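Local atomic coordinates of UPF0255 protein frsA (Vibrio vulnificus, PDB entry 4I4C), a protein that probably hydrolyses carboxylic esters, as expected of an alpha/beta-hydrolase relative, and is not a cofactor-independent pyruvate decarboxylase. Residues Val195-Ala200 with Asn253-Ile258; Ala277-Ser282 with Trp341-Gln346; Pro230-Ser235 with Ala321-Lys326. One frame throughout, in Å; residues are numbered along the deposited sequence.

In the fold
Contact 1 is buried and wholly apolar: it packs Leu255, at the end of the 246-254 region, onto strand 193-199 of the alpha/beta-hydrolase sheet. Contact 2, only partly buried, joins helix 273-284 to the loop before strand 358-363 and adds a side-chain hydrogen bond on its more exposed flank. Contact 3, also buried, ties residues 230-235 to the end of helix 314-323 near the hexanoic acid; an arginine packs there through its carbon chain, its guanidinium hydrogen-bonded to backbone carbonyls elsewhere. The 230-235 loop lies on the same connection from strand 223-226 that supplies Leu255. Ser199 of contact 1 touches Met278 of contact 2, and Trp341 of contact 2 packs on Leu324 of contact 3.

Contact 1. Residues Val195-Ala200 with Asn253-Ile258; sequences VVIVSA and NELFSI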
ATOM      1  N   VAL A 195      -7.268  10.866 -15.510  1.00 20.39           N
ATOM      2  CA  VAL A 195      -6.908   9.638 -14.791  1.00 19.52           C
ATOM      3  C   VAL A 195      -5.787   9.880 -13.801  1.00 22.69           C
ATOM      4  O   VAL A 195      -4.886  10.686 -14.051  1.00 25.55           O
ATOM      5  CB  VAL A 195      -6.514   8.498 -15.789  1.00 28.18           C
ATOM      6  CG1 VAL A 195      -5.266   8.869 -16.593  1.00 28.14           C
ATOM      7  CG2 VAL A 195      -6.335   7.157 -15.064  1.00 29.28           C
ATOM      8  N   VAL A 196      -5.848   9.206 -12.661  1.00 19.79           N
ATOM      9  CA  VAL A 196      -4.722   9.218 -11.751  1.00 17.10           C
ATOM     10  C   VAL A 196      -4.164   7.810 -11.586  1.00 20.99           C
ATOM     11  O   VAL A 196      -4.912   6.866 -11.361  1.00 24.76           O
ATOM     12  CB  VAL A 196      -5.092   9.812 -10.386  1.00 23.97           C
ATOM     13  CG1 VAL A 196      -5.379  11.289 -10.522  1.00 17.81           C
ATOM     14  CG2 VAL A 196      -6.297   9.104  -9.812  1.00 20.73           C
ATOM     15  N   ILE A 197      -2.852   7.671 -11.726  1.00 17.74           N
ATOM     16  CA  ILE A 197      -2.194   6.412 -11.448  1.00 16.02           C
ATOM     17  C   ILE A 197      -1.893   6.434  -9.959  1.00 27.81           C
ATOM     18  O   ILE A 197      -1.414   7.444  -9.445  1.00 17.19           O
ATOM     19  CB  ILE A 197      -0.896   6.263 -12.236  1.00 20.42           C
ATOM     20  CG1 ILE A 197      -1.173   6.417 -13.740  1.00 19.01           C
ATOM     21  CG2 ILE A 197      -0.260   4.896 -11.932  1.00 16.02           C
ATOM     22  CD1 ILE A 197       0.060   6.606 -14.586  1.00 22.47           C
ATOM     23  N   VAL A 198      -2.211   5.343  -9.260  1.00 19.26           N
ATOM     24  CA  VAL A 198      -2.131   5.322  -7.804  1.00 15.08           C
ATOM     25  C   VAL A 198      -1.368   4.101  -7.318  1.00 23.41           C
ATOM     26  O   VAL A 198      -1.670   2.990  -7.742  1.00 27.27           O
ATOM     27  CB  VAL A 198      -3.537   5.313  -7.177  1.00 18.30           C
ATOM     28  CG1 VAL A 198      -3.446   5.356  -5.665  1.00 21.69           C
ATOM     29  CG2 VAL A 198      -4.374   6.476  -7.706  1.00 25.48           C
ATOM     30  N   SER A 199      -0.378   4.306  -6.443  1.00 17.77           N
ATOM     31  CA  SER A 199       0.302   3.187  -5.782  1.00 25.78           C
ATOM     32  C   SER A 199       0.425   3.366  -4.263  1.00 24.63           C
ATOM     33  O   SER A 199       0.790   4.441  -3.794  1.00 19.12           O
ATOM     34  CB  SER A 199       1.684   2.968  -6.395  1.00 28.01           C
ATOM     35  OG  SER A 199       1.564   2.469  -7.713  1.00 27.34           O
ATOM     36  N   ALA A 200       0.105   2.314  -3.505  1.00 20.32           N
ATOM     37  CA  ALA A 200       0.331   2.312  -2.056  1.00 23.64           C
ATOM     38  C   ALA A 200       1.728   1.781  -1.728  1.00 22.77           C
ATOM     39  O   ALA A 200       2.562   1.642  -2.623  1.00 23.33           O
ATOM     40  CB  ALA A 200      -0.742   1.510  -1.338  1.00 24.93           C
ATOM     41  N   ASN A 253       3.362   5.341 -20.286  1.00 24.64           N
ATOM     42  CA  ASN A 253       3.565   5.272 -21.730  1.00 33.91           C
ATOM     43  C   ASN A 253       2.502   4.449 -22.441  1.00 33.77           C
ATOM     44  O   ASN A 253       2.279   4.618 -23.638  1.00 40.57           O
ATOM     45  CB  ASN A 253       4.956   4.727 -22.057  1.00 43.00           C
ATOM     46  CG  ASN A 253       6.060   5.665 -21.622  1.00 47.10           C
ATOM     47  OD1 ASN A 253       5.840   6.866 -21.445  1.00 45.79           O
ATOM     48  ND2 ASN A 253       7.260   5.120 -21.444  1.00 49.63           N
ATOM     49  N   GLU A 254       1.848   3.557 -21.701  1.00 27.11           N
ATOM     50  CA  GLU A 254       0.782   2.739 -22.263  1.00 31.31           C
ATOM     51  C   GLU A 254      -0.558   3.495 -22.404  1.00 37.89           C
ATOM     52  O   GLU A 254      -1.406   3.124 -23.227  1.00 33.37           O
ATOM     53  CB  GLU A 254       0.596   1.465 -21.429  1.00 30.04           C
ATOM     54  CG  GLU A 254      -0.425   0.494 -22.004  1.00 40.58           C
ATOM     55  CD  GLU A 254       0.043  -0.134 -23.300  1.00 48.22           C
ATOM     56  OE1 GLU A 254       1.269  -0.160 -23.532  1.00 50.17           O
ATOM     57  OE2 GLU A 254      -0.813  -0.603 -24.083  1.00 54.68           O
ATOM     58  N   LEU A 255      -0.750   4.552 -21.615  1.00 23.22           N
ATOM     59  CA  LEU A 255      -2.025   5.283 -21.637  1.00 34.63           C
ATOM     60  C   LEU A 255      -2.378   5.876 -23.011  1.00 35.54           C
ATOM     61  O   LEU A 255      -3.549   6.160 -23.288  1.00 39.96           O
ATOM     62  CB  LEU A 255      -2.061   6.371 -20.559  1.00 28.45           C
ATOM     63  CG  LEU A 255      -2.005   5.892 -19.101  1.00 30.51           C
ATOM     64  CD1 LEU A 255      -2.104   7.073 -18.146  1.00 28.41           C
ATOM     65  CD2 LEU A 255      -3.092   4.863 -18.804  1.00 25.54           C
ATOM     66  N   PHE A 256      -1.371   6.058 -23.863  1.00 35.04           N
ATOM     67  CA  PHE A 256      -1.598   6.534 -25.227  1.00 39.28           C
ATOM     68  C   PHE A 256      -2.466   5.571 -26.015  1.00 40.14           C
ATOM     69  O   PHE A 256      -3.256   5.987 -26.861  1.00 39.07           O
ATOM     70  CB  PHE A 256      -0.276   6.719 -25.981  1.00 46.45           C
ATOM     71  CG  PHE A 256       0.588   7.813 -25.436  1.00 53.23           C
ATOM     72  CD1 PHE A 256       0.211   9.143 -25.562  1.00 50.91           C
ATOM     73  CD2 PHE A 256       1.790   7.514 -24.812  1.00 60.23           C
ATOM     74  CE1 PHE A 256       1.011  10.158 -25.065  1.00 52.34           C
ATOM     75  CE2 PHE A 256       2.599   8.527 -24.312  1.00 63.21           C
ATOM     76  CZ  PHE A 256       2.207   9.851 -24.442  1.00 58.35           C
ATOM     77  N   SER A 257      -2.298   4.279 -25.748  1.00 31.25           N
ATOM     78  CA  SER A 257      -3.018   3.245 -26.478  1.00 37.02           C
ATOM     79  C   SER A 257      -4.341   2.916 -25.805  1.00 44.32           C
ATOM     80  O   SER A 257      -5.122   2.105 -26.307  1.00 44.60           O
ATOM     81  CB  SER A 257      -2.165   1.982 -26.579  1.00 45.27           C
ATOM     82  OG  SER A 257      -0.929   2.268 -27.204  1.00 53.43           O
ATOM     83  N   ILE A 258      -4.588   3.534 -24.656  1.00 38.01           N
ATOM     84  CA  ILE A 258      -5.842   3.306 -23.957  1.00 35.76           C
ATOM     85  C   ILE A 258      -6.774   4.483 -24.197  1.00 37.89           C
ATOM     86  O   ILE A 258      -6.550   5.583 -23.682  1.00 27.94           O
ATOM     87  CB  ILE A 258      -5.622   3.062 -22.455  1.00 34.64           C
ATOM     88  CG1 ILE A 258      -4.683   1.872 -22.261  1.00 31.23           C
ATOM     89  CG2 ILE A 258      -6.955   2.809 -21.756  1.00 30.69           C
ATOM     90  CD1 ILE A 258      -4.321   1.629 -20.836  1.00 30.51           C
TER
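Leu255 pushes a single methyl, CD1, against two neighbouring side chains of strand 193-199. The contact is purely apolar; no hydrogen bond crosses it. CD1 lies 4.0 Å from Val195 CG1, where the two side chains cross obliquely. The same Leu255 CD1 sits 4.2 Å from Ile197 CD1; here the side chains run in opposite directions past one another, and the extended chi2 of the isoleucine (167°) carries its CD1 outward. The torsion of Val195 (chi1 63°) tucks CG1 between its backbone N and carbonyl carbon, and this is the branch that faces the leucine. Leu255 also rests on Val266 and Leu225, so one side chain spans strand 193-199 and both of its neighbours.

Hydrogen bonding runs around this apolar patch, not across it. The strand pairs through its backbone with strand 223-226, at Ala223 and Leu225, and on its other side with Gly267 of strand 266-271. Two backbone bonds close a turn around Leu255. Ser257 N bonds to Glu254 O at 2.9 Å. A weaker bond of 3.1 Å runs from Ile258 N to Leu255 O. At the far end of the strand Ser199 OG is hydrogen-bonded to His248 NE2 of helix 246-254 and to Val227 O.

The alternation of the strand divides the two faces of the sheet. Val195 and Ile197 point toward Leu255, whereas Val196 points away and meets Leu409 and Leu413 of helix 394-413. Leu255 belongs to the connection that leaves strand 223-226, passes over strand 193-199 and enters strand 266-271, a beta-alpha-beta crossover that skips one strand, as is classic for the central sheet of the alpha/beta-hydrolase fold.

Contact 2. Residues Ala277-Ser282 with Trp341-Gln346; sequences AMVRLS and WSLKVQ
Leu343 lies across one side of helix 273-284, its two methyls divided between Val279 and Arg280. The helix directly follows strand 266-271, the position of the helix after the nucleophile elbow in the alpha/beta-hydrolase fold, and Arg272 just ahead of it belongs to the hexanoic acid pocket. The partner segment is a loop before strand 358-363, shaped by an ST motif: Ser342 OG accepts a hydrogen bond from Val345 N at 2.9 Å, and the same oxygen is hydrogen-bonded to His300 ND1.

The tight part is the buried one. Leu343 CD1 stands 3.6 Å from Val279 CB and equally close to Val279 CG1, the side chains meeting at a slant. Behind them Val279 leans on Ile294 of strand 291-295, and Leu343 also touches Tyr244, so the leucine is wedged between helix 273-284 and Tyr244. The other methyl of Leu343, CD2, packs 3.8 Å from Arg280 CG, where the carbon part of the arginine carries the apolar surface outward.

Farther out the packing gives way to polar contact. Arg280 and Gln346, both partly exposed, cross here at about a right angle with guanidinium and amide planes 69° apart. Gln346 is extended beyond CG (chi2 -174°), which brings its amide to the arginine, while its NE2 is hydrogen-bonded to Ala340 O. On the guanidinium, NH2 forms a salt bridge with Asp243 and a hydrogen bond with Ser245, so its orientation is set from two directions. A weak bond of 3.4 Å links Arg280 NH1 to Gln346 OE1. The firmer one is from Arg280 NE: it lies in the planes of both groups, 3.1 Å from Gln346 OE1, with an N-H...O angle of 158°.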
ATOM      1  N   ALA A 277       7.896   6.734  -5.686  1.00 26.02           N
ATOM      2  CA  ALA A 277       7.850   6.370  -7.093  1.00 25.98           C
ATOM      3  C   ALA A 277       7.168   7.439  -7.927  1.00 25.59           C
ATOM      4  O   ALA A 277       7.557   7.688  -9.076  1.00 29.83           O
ATOM      5  CB  ALA A 277       7.151   5.029  -7.267  1.00 23.43           C
ATOM      6  N   MET A 278       6.142   8.062  -7.355  1.00 19.56           N
ATOM      7  CA  MET A 278       5.401   9.105  -8.057  1.00 17.42           C
ATOM      8  C   MET A 278       6.245  10.381  -8.188  1.00 19.73           C
ATOM      9  O   MET A 278       6.164  11.075  -9.201  1.00 21.61           O
ATOM     10  CB  MET A 278       4.077   9.408  -7.337  1.00 16.89           C
ATOM     11  CG  MET A 278       3.137   8.203  -7.217  1.00 17.74           C
ATOM     12  SD  MET A 278       3.000   7.363  -8.811  1.00 25.94           S
ATOM     13  CE  MET A 278       3.927   5.875  -8.461  1.00 79.72           C
ATOM     14  N   VAL A 279       7.044  10.679  -7.166  1.00 16.08           N
ATOM     15  CA  VAL A 279       7.887  11.878  -7.200  1.00 18.03           C
ATOM     16  C   VAL A 279       8.960  11.667  -8.244  1.00 20.29           C
ATOM     17  O   VAL A 279       9.191  12.523  -9.092  1.00 30.92           O
ATOM     18  CB  VAL A 279       8.621  12.125  -5.877  1.00 19.84           C
ATOM     19  CG1 VAL A 279       9.554  13.295  -6.041  1.00 18.43           C
ATOM     20  CG2 VAL A 279       7.661  12.387  -4.748  1.00 18.66           C
ATOM     21  N   ARG A 280       9.607  10.527  -8.171  1.00 23.96           N
ATOM     22  CA  ARG A 280      10.545  10.089  -9.158  1.00 32.81           C
ATOM     23  C   ARG A 280      10.026  10.255 -10.557  1.00 33.77           C
ATOM     24  O   ARG A 280      10.635  10.840 -11.399  1.00 24.62           O
ATOM     25  CB  ARG A 280      10.869   8.644  -8.940  1.00 34.72           C
ATOM     26  CG  ARG A 280      12.294   8.355  -8.981  1.00 38.67           C
ATOM     27  CD  ARG A 280      12.553   6.949  -9.173  1.00 35.76           C
ATOM     28  NE  ARG A 280      13.980   6.746  -9.260  1.00 38.69           N
ATOM     29  CZ  ARG A 280      14.547   6.237 -10.325  1.00 40.64           C
ATOM     30  NH1 ARG A 280      15.828   6.085 -10.411  1.00 42.80           N
ATOM     31  NH2 ARG A 280      13.799   5.893 -11.309  1.00 40.38           N
ATOM     32  N   LEU A 281       8.848   9.746 -10.766  1.00 28.37           N
ATOM     33  CA  LEU A 281       8.185   9.850 -12.060  1.00 21.46           C
ATOM     34  C   LEU A 281       7.853  11.303 -12.453  1.00 20.36           C
ATOM     35  O   LEU A 281       7.812  11.638 -13.644  1.00 26.07           O
ATOM     36  CB  LEU A 281       6.925   8.976 -12.077  1.00 21.56           C
ATOM     37  CG  LEU A 281       6.107   8.970 -13.365  1.00 26.83           C
ATOM     38  CD1 LEU A 281       6.983   8.631 -14.561  1.00 31.69           C
ATOM     39  CD2 LEU A 281       4.957   7.977 -13.251  1.00 31.30           C
ATOM     40  N   SER A 282       7.627  12.160 -11.460  1.00 18.74           N
ATOM     41  CA  SER A 282       7.200  13.525 -11.722  1.00 27.52           C
ATOM     42  C   SER A 282       8.390  14.370 -12.141  1.00 31.05           C
ATOM     43  O   SER A 282       8.225  15.476 -12.656  1.00 30.47           O
ATOM     44  CB  SER A 282       6.527  14.134 -10.493  1.00 25.45           C
ATOM     45  OG  SER A 282       5.258  13.538 -10.253  1.00 25.07           O
ATOM     46  N   TRP A 341      17.694   4.305  -1.705  1.00 29.46           N
ATOM     47  CA  TRP A 341      16.298   4.534  -2.073  1.00 30.17           C
ATOM     48  C   TRP A 341      15.854   5.964  -1.831  1.00 29.58           C
ATOM     49  O   TRP A 341      14.793   6.376  -2.309  1.00 30.46           O
ATOM     50  CB  TRP A 341      15.362   3.588  -1.305  1.00 29.76           C
ATOM     51  CG  TRP A 341      15.484   2.148  -1.683  1.00 30.39           C
ATOM     52  CD1 TRP A 341      16.156   1.626  -2.751  1.00 35.11           C
ATOM     53  CD2 TRP A 341      14.906   1.045  -0.993  1.00 39.67           C
ATOM     54  NE1 TRP A 341      16.037   0.262  -2.763  1.00 39.35           N
ATOM     55  CE2 TRP A 341      15.273  -0.121  -1.692  1.00 45.06           C
ATOM     56  CE3 TRP A 341      14.115   0.927   0.155  1.00 42.62           C
ATOM     57  CZ2 TRP A 341      14.877  -1.388  -1.281  1.00 46.84           C
ATOM     58  CZ3 TRP A 341      13.721  -0.331   0.558  1.00 43.61           C
ATOM     59  CH2 TRP A 341      14.103  -1.473  -0.157  1.00 43.65           C
ATOM     60  N   SER A 342      16.647   6.702  -1.062  1.00 26.75           N
ATOM     61  CA  SER A 342      16.428   8.130  -0.873  1.00 24.86           C
ATOM     62  C   SER A 342      16.486   8.880  -2.200  1.00 23.95           C
ATOM     63  O   SER A 342      17.399   8.675  -2.995  1.00 30.44           O
ATOM     64  CB  SER A 342      17.477   8.701   0.084  1.00 22.54           C
ATOM     65  OG  SER A 342      17.674  10.099  -0.120  1.00 32.51           O
ATOM     66  N   LEU A 343      15.517   9.760  -2.417  1.00 26.91           N
ATOM     67  CA  LEU A 343      15.425  10.540  -3.645  1.00 34.34           C
ATOM     68  C   LEU A 343      16.423  11.699  -3.637  1.00 29.00           C
ATOM     69  O   LEU A 343      16.666  12.325  -4.661  1.00 25.93           O
ATOM     70  CB  LEU A 343      14.004  11.073  -3.846  1.00 34.34           C
ATOM     71  CG  LEU A 343      12.901  10.071  -4.188  1.00 33.44           C
ATOM     72  CD1 LEU A 343      11.558  10.795  -4.307  1.00 32.62           C
ATOM     73  CD2 LEU A 343      13.221   9.336  -5.469  1.00 30.07           C
ATOM     74  N   LYS A 344      16.980  11.976  -2.464  1.00 26.70           N
ATOM     75  CA  LYS A 344      18.082  12.910  -2.325  1.00 33.98           C
ATOM     76  C   LYS A 344      19.381  12.195  -2.709  1.00 33.66           C
ATOM     77  O   LYS A 344      20.176  12.718  -3.492  1.00 31.82           O
ATOM     78  CB  LYS A 344      18.164  13.427  -0.885  1.00 29.91           C
ATOM     79  CG  LYS A 344      19.091  14.609  -0.683  1.00 39.16           C
ATOM     80  CD  LYS A 344      19.436  14.767   0.786  1.00 40.51           C
ATOM     81  CE  LYS A 344      19.317  16.217   1.222  1.00 43.27           C
ATOM     82  NZ  LYS A 344      20.225  17.097   0.450  1.00 44.99           N
ATOM     83  N   VAL A 345      19.585  10.995  -2.167  1.00 22.96           N
ATOM     84  CA  VAL A 345      20.744  10.181  -2.519  1.00 26.40           C
ATOM     85  C   VAL A 345      20.800   9.853  -4.021  1.00 33.21           C
ATOM     86  O   VAL A 345      21.883   9.743  -4.612  1.00 35.36           O
ATOM     87  CB  VAL A 345      20.830   8.922  -1.644  1.00 31.47           C
ATOM     88  CG1 VAL A 345      21.982   8.021  -2.086  1.00 32.59           C
ATOM     89  CG2 VAL A 345      21.001   9.334  -0.191  1.00 28.57           C
ATOM     90  N   GLN A 346      19.634   9.758  -4.648  1.00 33.84           N
ATOM     91  CA  GLN A 346      19.564   9.509  -6.085  1.00 35.90           C
ATOM     92  C   GLN A 346      19.753  10.771  -6.951  1.00 33.49           C
ATOM     93  O   GLN A 346      19.977  10.667  -8.155  1.00 39.75           O
ATOM     94  CB  GLN A 346      18.260   8.802  -6.437  1.00 28.52           C
ATOM     95  CG  GLN A 346      18.076   7.485  -5.715  1.00 30.37           C
ATOM     96  CD  GLN A 346      16.845   6.752  -6.187  1.00 35.53           C
ATOM     97  OE1 GLN A 346      16.299   7.074  -7.237  1.00 32.65           O
ATOM     98  NE2 GLN A 346      16.397   5.763  -5.415  1.00 37.28           N
TER

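Contact 3. Residues Pro230-Ser235 with Ala321-Lys326; sequences PSVGYS and ASRLGK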
ATOM      1  N   PRO A 230       7.194  -2.491  -7.776  1.00 17.88           N
ATOM      2  CA  PRO A 230       7.977  -3.719  -8.004  1.00 22.54           C
ATOM      3  C   PRO A 230       8.191  -4.518  -6.709  1.00 21.36           C
ATOM      4  O   PRO A 230       8.503  -3.894  -5.695  1.00 28.53           O
ATOM      5  CB  PRO A 230       9.313  -3.187  -8.535  1.00 21.65           C
ATOM      6  CG  PRO A 230       8.971  -1.881  -9.164  1.00 23.80           C
ATOM      7  CD  PRO A 230       7.830  -1.304  -8.371  1.00 20.72           C
ATOM      8  N   SER A 231       7.997  -5.843  -6.771  1.00 20.01           N
ATOM      9  CA  SER A 231       8.149  -6.817  -5.657  1.00 23.25           C
ATOM     10  C   SER A 231       6.863  -7.007  -4.862  1.00 27.91           C
ATOM     11  O   SER A 231       6.761  -7.915  -4.025  1.00 27.39           O
ATOM     12  CB  SER A 231       9.295  -6.463  -4.703  1.00 22.56           C
ATOM     13  OG  SER A 231       8.941  -5.359  -3.884  1.00 20.19           O
ATOM     14  N   VAL A 232       5.887  -6.142  -5.132  1.00 30.49           N
ATOM     15  CA  VAL A 232       4.608  -6.139  -4.424  1.00 19.76           C
ATOM     16  C   VAL A 232       3.479  -6.692  -5.290  1.00 19.35           C
ATOM     17  O   VAL A 232       3.341  -6.303  -6.454  1.00 20.13           O
ATOM     18  CB  VAL A 232       4.217  -4.696  -4.010  1.00 26.54           C
ATOM     19  CG1 VAL A 232       2.811  -4.663  -3.413  1.00 26.53           C
ATOM     20  CG2 VAL A 232       5.230  -4.115  -3.039  1.00 21.77           C
ATOM     21  N   GLY A 233       2.670  -7.583  -4.711  1.00 19.47           N
ATOM     22  CA  GLY A 233       1.460  -8.103  -5.337  1.00 16.89           C
ATOM     23  C   GLY A 233       1.625  -8.681  -6.729  1.00 16.64           C
ATOM     24  O   GLY A 233       2.460  -9.558  -6.952  1.00 21.74           O
ATOM     25  N   TYR A 234       0.825  -8.178  -7.668  1.00 24.47           N
ATOM     26  CA  TYR A 234       0.914  -8.549  -9.084  1.00 24.32           C
ATOM     27  C   TYR A 234       2.267  -8.221  -9.715  1.00 25.33           C
ATOM     28  O   TYR A 234       2.587  -8.715 -10.800  1.00 26.03           O
ATOM     29  CB  TYR A 234      -0.161  -7.815  -9.893  1.00 31.37           C
ATOM     30  CG  TYR A 234      -1.542  -8.420  -9.851  1.00 30.58           C
ATOM     31  CD1 TYR A 234      -1.854  -9.552 -10.606  1.00 30.13           C
ATOM     32  CD2 TYR A 234      -2.554  -7.836  -9.091  1.00 27.58           C
ATOM     33  CE1 TYR A 234      -3.139 -10.105 -10.581  1.00 33.69           C
ATOM     34  CE2 TYR A 234      -3.833  -8.385  -9.056  1.00 29.97           C
ATOM     35  CZ  TYR A 234      -4.118  -9.512  -9.806  1.00 25.69           C
ATOM     36  OH  TYR A 234      -5.384 -10.032  -9.778  1.00 34.41           O
ATOM     37  N   SER A 235       3.043  -7.362  -9.060  1.00 24.29           N
ATOM     38  CA  SER A 235       4.361  -7.008  -9.558  1.00 26.09           C
ATOM     39  C   SER A 235       5.463  -7.732  -8.795  1.00 29.64           C
ATOM     40  O   SER A 235       6.622  -7.324  -8.839  1.00 28.66           O
ATOM     41  CB  SER A 235       4.570  -5.496  -9.478  1.00 24.29           C
ATOM     42  OG  SER A 235       3.511  -4.835 -10.134  1.00 25.26           O
ATOM     43  N   ALA A 321      12.995  -7.606   3.881  1.00 19.16           N
ATOM     44  CA  ALA A 321      13.657  -8.831   3.471  1.00 21.08           C
ATOM     45  C   ALA A 321      12.882  -9.553   2.378  1.00 23.33           C
ATOM     46  O   ALA A 321      13.470 -10.086   1.441  1.00 27.24           O
ATOM     47  CB  ALA A 321      13.851  -9.753   4.671  1.00 15.34           C
ATOM     48  N   SER A 322      11.560  -9.586   2.506  1.00 17.42           N
ATOM     49  CA  SER A 322      10.726 -10.239   1.509  1.00 20.51           C
ATOM     50  C   SER A 322      10.786  -9.522   0.154  1.00 14.90           C
ATOM     51  O   SER A 322      11.068 -10.139  -0.885  1.00 20.20           O
ATOM     52  CB  SER A 322       9.286 -10.337   2.017  1.00 20.68           C
ATOM     53  OG  SER A 322       8.562 -11.350   1.351  1.00 24.87           O
ATOM     54  N   ARG A 323      10.521  -8.220   0.159  1.00 16.37           N
ATOM     55  CA  ARG A 323      10.464  -7.457  -1.080  1.00 22.55           C
ATOM     56  C   ARG A 323      11.815  -7.495  -1.780  1.00 30.91           C
ATOM     57  O   ARG A 323      11.883  -7.490  -3.008  1.00 35.18           O
ATOM     58  CB  ARG A 323      10.057  -6.000  -0.822  1.00 15.01           C
ATOM     59  CG  ARG A 323       8.704  -5.826  -0.148  1.00 20.06           C
ATOM     60  CD  ARG A 323       7.550  -6.395  -0.965  1.00 14.35           C
ATOM     61  NE  ARG A 323       6.318  -6.268  -0.188  1.00 22.61           N
ATOM     62  CZ  ARG A 323       5.841  -7.227   0.605  1.00 24.07           C
ATOM     63  NH1 ARG A 323       6.464  -8.397   0.685  1.00 18.81           N
ATOM     64  NH2 ARG A 323       4.735  -7.024   1.311  1.00 17.22           N
ATOM     65  N   LEU A 324      12.890  -7.544  -0.995  1.00 26.98           N
ATOM     66  CA  LEU A 324      14.235  -7.584  -1.564  1.00 27.81           C
ATOM     67  C   LEU A 324      14.681  -8.993  -1.942  1.00 23.63           C
ATOM     68  O   LEU A 324      15.798  -9.192  -2.421  1.00 28.47           O
ATOM     69  CB  LEU A 324      15.237  -6.928  -0.617  1.00 21.94           C
ATOM     70  CG  LEU A 324      14.994  -5.433  -0.464  1.00 26.59           C
ATOM     71  CD1 LEU A 324      15.924  -4.827   0.568  1.00 28.42           C
ATOM     72  CD2 LEU A 324      15.160  -4.747  -1.810  1.00 34.83           C
ATOM     73  N   GLY A 325      13.798  -9.961  -1.721  1.00 27.28           N
ATOM     74  CA  GLY A 325      14.069 -11.354  -2.027  1.00 22.72           C
ATOM     75  C   GLY A 325      15.228 -11.957  -1.263  1.00 31.22           C
ATOM     76  O   GLY A 325      15.921 -12.847  -1.765  1.00 28.30           O
ATOM     77  N   LYS A 326      15.444 -11.485  -0.041  1.00 31.15           N
ATOM     78  CA  LYS A 326      16.530 -12.019   0.769  1.00 37.70           C
ATOM     79  C   LYS A 326      16.159 -13.388   1.342  1.00 36.94           C
ATOM     80  O   LYS A 326      15.030 -13.611   1.781  1.00 39.48           O
ATOM     81  CB  LYS A 326      16.937 -11.029   1.866  1.00 37.55           C
ATOM     82  CG  LYS A 326      17.332  -9.667   1.320  1.00 34.92           C
ATOM     83  CD  LYS A 326      18.338  -8.968   2.192  1.00 41.25           C
ATOM     84  CE  LYS A 326      19.170  -7.986   1.368  1.00 47.44           C
ATOM     85  NZ  LYS A 326      20.238  -7.323   2.181  1.00 48.34           N
TER
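The guanidinium of Arg323 is approached obliquely by Val232 CG2 and by the backbone O of Ser231, while Ser322 OG, from its own segment, lies at its edge, in plane. Val232 CG2 is 3.7 Å from Arg323 NE. The chain of the arginine bends at chi2 (-61°), which lays its carbons beside Ser231: Arg323 CD comes to 3.5 Å from Ser231 O. On the backbone side, Ser231 CB rests 3.3 Å from Arg323 O. The helix stops here in a Schellman motif at Gly325, with Lys326 N bonded to Ala321 O at 2.8 Å.

No hydrogen bond joins the two segments. The guanidinium is bonded instead to the carbonyls of Pro138 and Leu202 through NH2 and of His139 through NH1. Leu202 lines the hexanoic acid pocket and also touches Val232, whose side chain is about 8 Å from that ligand. The chemistry implies a divided arginine: its carbons pack against the 230-235 loop, while its buried charge is probably stabilised by backbone carbonyls from two other parts of the chain, linking the helix end to the pocket wall.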